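Local coordinates for protein pullulanase (Bacillus acidopullulyticus, PDB 2WAN) that hydrolyses the alpha-1,6 glucosidic linkages of pullulan and probably debranches starch-type polysaccharides, at residues A336-E347 with L373-V384. Sequence-based numbering, arbitrary orientation. Where two conformers were deposited one is given.
Sequences ASNVQLLLYNSE and LENWYYLYQVTV. With SO4 (sulfate ion), chain K.
Gln340 and Gln381 face each other in an antiparallel strand pair and exchange two backbone hydrogen bonds. Leu342 with Leu379 and Tyr344 with Tyr377 do the same, so strands 338-344 and 377-383 run in register, at 161° to each other. At one end the pattern slips into a classic beta bulge. Ser337 and Asn338 both lie opposite Thr383, which accepts from Ser337 N at its O (2.8 Å) and donates from its N to Asn338 O. A water also joins Asn338 ND2 to Thr383 OG1; these side chains bond further to Glu356 and Thr388.

Apolar contacts fill the face that carries Val339, Leu341 and Leu343. Leu341 CD1 comes 3.6 Å from Tyr378 CD2 and also meets Tyr380 CE1. Both tyrosine hydroxyls bond Asp393. Leu343 CD2 packs on Tyr378 CB, and Phe329 covers Leu341 and Tyr378. On the other face, Leu379 CD1 lies 3.5 Å from Tyr344 OH, and Arg405 makes a cation-pi contact with the Tyr344 ring.

Just past strand 338-344, Asn345 and Glu347 each place a C-H over an aromatic ring of the other segment, a CH-pi contact. Asn345 CB sits over one face of Trp376, 3.6 Å from the six-membered ring centroid. Trp376 NE1 donates to a sulfate ion. Glu347 CA lies over the Tyr377 ring, 4.0 Å from its centroid. With CG anti to the backbone N (chi1 -166°), the Glu347 chain extends past the phenol. A water then bridges Glu347 OE2 and Tyr377 OH, while OE2 also accepts from Val401 N.

The pair belongs to the antiparallel beta-sandwich of the family 48 carbohydrate-binding module, where strand 353-359 flanks 338-344.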
# COMPACT_ATOMS: atom_id res chain seq x y z
N ALA A 336 8.96 -12.50 25.79
CA ALA A 336 9.70 -13.75 25.98
C ALA A 336 10.23 -13.88 27.42
O ALA A 336 10.63 -12.89 28.03
CB ALA A 336 10.85 -13.87 24.98
N SER A 337 10.22 -15.11 27.94
CA SER A 337 10.87 -15.41 29.22
C SER A 337 12.35 -15.76 29.01
O SER A 337 13.18 -15.59 29.92
CB SER A 337 10.15 -16.55 29.95
OG SER A 337 10.17 -17.75 29.20
N ASN A 338 12.66 -16.26 27.82
CA ASN A 338 14.03 -16.61 27.45
C ASN A 338 14.24 -16.51 25.95
O ASN A 338 13.35 -16.87 25.18
CB ASN A 338 14.36 -18.03 27.90
CG ASN A 338 15.86 -18.28 27.97
OD1 ASN A 338 16.65 -17.35 28.05
ND2 ASN A 338 16.25 -19.55 27.93
N VAL A 339 15.42 -16.03 25.55
CA VAL A 339 15.85 -16.10 24.15
C VAL A 339 17.28 -16.65 24.09
O VAL A 339 18.17 -16.15 24.77
CB VAL A 339 15.78 -14.74 23.41
CG1 VAL A 339 16.16 -14.91 21.93
CG2 VAL A 339 14.39 -14.11 23.51
N GLN A 340 17.47 -17.69 23.29
CA GLN A 340 18.81 -18.21 23.03
C GLN A 340 19.18 -18.05 21.56
O GLN A 340 18.31 -18.07 20.68
CB GLN A 340 18.87 -19.68 23.42
CG GLN A 340 18.58 -19.90 24.90
CD GLN A 340 19.08 -21.23 25.40
OE1 GLN A 340 18.30 -22.15 25.63
NE2 GLN A 340 20.40 -21.35 25.54
N LEU A 341 20.48 -17.89 21.32
CA LEU A 341 21.06 -17.89 19.97
C LEU A 341 21.53 -19.30 19.61
O LEU A 341 22.32 -19.90 20.36
CB LEU A 341 22.24 -16.90 19.91
CG LEU A 341 23.03 -16.79 18.60
CD1 LEU A 341 22.16 -16.15 17.50
CD2 LEU A 341 24.31 -15.99 18.81
N LEU A 342 21.06 -19.81 18.46
CA LEU A 342 21.51 -21.10 17.95
C LEU A 342 22.41 -20.83 16.75
O LEU A 342 21.98 -20.21 15.77
CB LEU A 342 20.32 -21.99 17.53
CG LEU A 342 19.20 -22.19 18.57
CD1 LEU A 342 18.12 -23.15 18.06
CD2 LEU A 342 19.79 -22.72 19.85
N LEU A 343 23.66 -21.26 16.87
CA LEU A 343 24.68 -21.08 15.83
C LEU A 343 25.01 -22.40 15.17
O LEU A 343 25.18 -23.41 15.86
CB LEU A 343 25.97 -20.49 16.45
CG LEU A 343 25.95 -19.01 16.81
CD1 LEU A 343 27.26 -18.61 17.49
CD2 LEU A 343 25.69 -18.11 15.59
N TYR A 344 25.10 -22.38 13.83
CA TYR A 344 25.38 -23.56 13.01
C TYR A 344 26.56 -23.26 12.07
O TYR A 344 26.54 -22.27 11.32
CB TYR A 344 24.17 -23.95 12.16
CG TYR A 344 22.86 -24.15 12.93
CD1 TYR A 344 22.40 -25.42 13.24
CD2 TYR A 344 22.08 -23.04 13.32
CE1 TYR A 344 21.17 -25.61 13.92
CE2 TYR A 344 20.87 -23.22 14.01
CZ TYR A 344 20.43 -24.50 14.31
OH TYR A 344 19.24 -24.65 15.00
N ASN A 345 27.57 -24.12 12.11
CA ASN A 345 28.71 -23.99 11.19
C ASN A 345 28.50 -24.71 9.86
O ASN A 345 29.45 -24.95 9.10
CB ASN A 345 29.99 -24.44 11.89
CG ASN A 345 30.01 -25.93 12.19
OD1 ASN A 345 29.09 -26.66 11.83
ND2 ASN A 345 31.07 -26.38 12.85
N SER A 346 27.25 -25.07 9.58
CA SER A 346 26.86 -25.67 8.31
C SER A 346 25.40 -25.33 8.00
O SER A 346 24.62 -24.98 8.87
CB SER A 346 27.06 -27.20 8.30
OG SER A 346 26.00 -27.88 8.97
N GLU A 347 25.06 -25.45 6.73
CA GLU A 347 23.72 -25.12 6.28
C GLU A 347 22.63 -26.11 6.74
O GLU A 347 21.49 -25.71 6.97
CB GLU A 347 23.75 -24.98 4.76
CG GLU A 347 22.53 -24.33 4.14
CD GLU A 347 22.77 -23.89 2.70
OE1 GLU A 347 23.66 -24.44 2.03
OE2 GLU A 347 22.05 -23.00 2.23
N LEU A 373 32.37 -14.94 12.33
CA LEU A 373 31.19 -15.76 12.04
C LEU A 373 30.76 -15.66 10.57
O LEU A 373 29.63 -16.01 10.21
CB LEU A 373 30.02 -15.38 12.97
CG LEU A 373 30.03 -15.93 14.40
CD1 LEU A 373 31.14 -15.30 15.23
CD2 LEU A 373 28.69 -15.70 15.08
N GLU A 374 31.65 -15.20 9.69
CA GLU A 374 31.29 -15.14 8.27
C GLU A 374 30.86 -16.51 7.73
O GLU A 374 31.54 -17.52 7.93
CB GLU A 374 32.43 -14.55 7.40
CG GLU A 374 32.05 -14.40 5.92
CD GLU A 374 33.11 -13.69 5.09
OE1 GLU A 374 34.25 -13.55 5.57
OE2 GLU A 374 32.79 -13.29 3.96
N ASN A 375 29.71 -16.52 7.05
CA ASN A 375 29.13 -17.72 6.43
C ASN A 375 28.56 -18.72 7.40
O ASN A 375 28.21 -19.83 7.00
CB ASN A 375 30.12 -18.40 5.46
CG ASN A 375 30.58 -17.47 4.36
OD1 ASN A 375 29.84 -16.58 3.93
ND2 ASN A 375 31.82 -17.64 3.92
N TRP A 376 28.43 -18.32 8.67
CA TRP A 376 27.75 -19.14 9.68
C TRP A 376 26.23 -18.95 9.56
O TRP A 376 25.76 -17.94 9.01
CB TRP A 376 28.20 -18.75 11.09
CG TRP A 376 29.50 -19.37 11.49
CD1 TRP A 376 30.72 -19.15 10.90
CD2 TRP A 376 29.72 -20.29 12.56
NE1 TRP A 376 31.69 -19.90 11.55
CE2 TRP A 376 31.10 -20.61 12.56
CE3 TRP A 376 28.88 -20.89 13.52
CZ2 TRP A 376 31.66 -21.49 13.49
CZ3 TRP A 376 29.44 -21.77 14.44
CH2 TRP A 376 30.82 -22.06 14.42
N TYR A 377 25.46 -19.91 10.09
CA TYR A 377 24.00 -19.83 10.06
C TYR A 377 23.47 -19.71 11.48
O TYR A 377 24.13 -20.12 12.45
CB TYR A 377 23.39 -21.05 9.35
CG TYR A 377 23.79 -21.13 7.89
CD1 TYR A 377 25.00 -21.75 7.49
CD2 TYR A 377 22.98 -20.56 6.90
CE1 TYR A 377 25.37 -21.82 6.15
CE2 TYR A 377 23.36 -20.62 5.55
CZ TYR A 377 24.54 -21.25 5.18
OH TYR A 377 24.89 -21.30 3.84
N TYR A 378 22.28 -19.12 11.63
CA TYR A 378 21.74 -18.97 12.97
C TYR A 378 20.22 -18.91 13.02
O TYR A 378 19.54 -18.67 12.01
CB TYR A 378 22.31 -17.73 13.68
CG TYR A 378 21.78 -16.36 13.24
CD1 TYR A 378 22.10 -15.83 11.99
CD2 TYR A 378 20.98 -15.59 14.10
CE1 TYR A 378 21.65 -14.56 11.60
CE2 TYR A 378 20.51 -14.31 13.73
CZ TYR A 378 20.86 -13.81 12.48
OH TYR A 378 20.45 -12.57 12.09
N LEU A 379 19.72 -19.18 14.22
CA LEU A 379 18.30 -19.04 14.54
C LEU A 379 18.20 -18.47 15.94
O LEU A 379 19.16 -18.59 16.75
CB LEU A 379 17.61 -20.40 14.55
CG LEU A 379 17.35 -21.09 13.21
CD1 LEU A 379 16.90 -22.54 13.41
CD2 LEU A 379 16.32 -20.30 12.39
N TYR A 380 17.07 -17.83 16.23
CA TYR A 380 16.69 -17.51 17.62
C TYR A 380 15.75 -18.57 18.17
O TYR A 380 14.83 -19.01 17.49
CB TYR A 380 16.02 -16.12 17.74
CG TYR A 380 16.90 -14.97 17.30
CD1 TYR A 380 18.17 -14.78 17.86
CD2 TYR A 380 16.45 -14.06 16.34
CE1 TYR A 380 18.98 -13.71 17.46
CE2 TYR A 380 17.24 -12.97 15.95
CZ TYR A 380 18.51 -12.82 16.50
OH TYR A 380 19.31 -11.77 16.11
N GLN A 381 16.00 -18.98 19.41
CA GLN A 381 15.12 -19.89 20.11
C GLN A 381 14.40 -19.09 21.19
O GLN A 381 15.02 -18.56 22.11
CB GLN A 381 15.91 -21.06 20.68
CG GLN A 381 15.03 -22.13 21.34
CD GLN A 381 15.84 -23.31 21.85
OE1 GLN A 381 15.83 -24.38 21.25
NE2 GLN A 381 16.56 -23.11 22.94
N VAL A 382 13.08 -18.96 21.02
CA VAL A 382 12.31 -18.01 21.81
C VAL A 382 11.27 -18.74 22.64
O VAL A 382 10.44 -19.47 22.10
CB VAL A 382 11.57 -16.97 20.90
CG1 VAL A 382 10.83 -15.96 21.74
CG2 VAL A 382 12.56 -16.26 19.97
N THR A 383 11.34 -18.54 23.96
CA THR A 383 10.37 -19.09 24.89
C THR A 383 9.38 -18.00 25.27
O THR A 383 9.76 -16.98 25.86
CB THR A 383 11.05 -19.69 26.15
OG1 THR A 383 11.99 -20.70 25.75
CG2 THR A 383 9.99 -20.29 27.08
N VAL A 384 8.11 -18.20 24.93
CA VAL A 384 7.06 -17.28 25.34
C VAL A 384 6.00 -18.03 26.13
O VAL A 384 5.36 -18.93 25.60
CB VAL A 384 6.39 -16.60 24.13
CG1 VAL A 384 5.14 -15.85 24.57
CG2 VAL A 384 7.36 -15.66 23.44
S SO4 K . 35.55 -20.73 11.20
O1 SO4 K . 36.27 -19.45 11.26
O2 SO4 K . 35.39 -21.22 12.57
O3 SO4 K . 36.30 -21.68 10.40
O4 SO4 K . 34.22 -20.47 10.63
O HOH W 1 13.86 -21.61 27.92
O HOH W 2 23.02 -20.50 1.94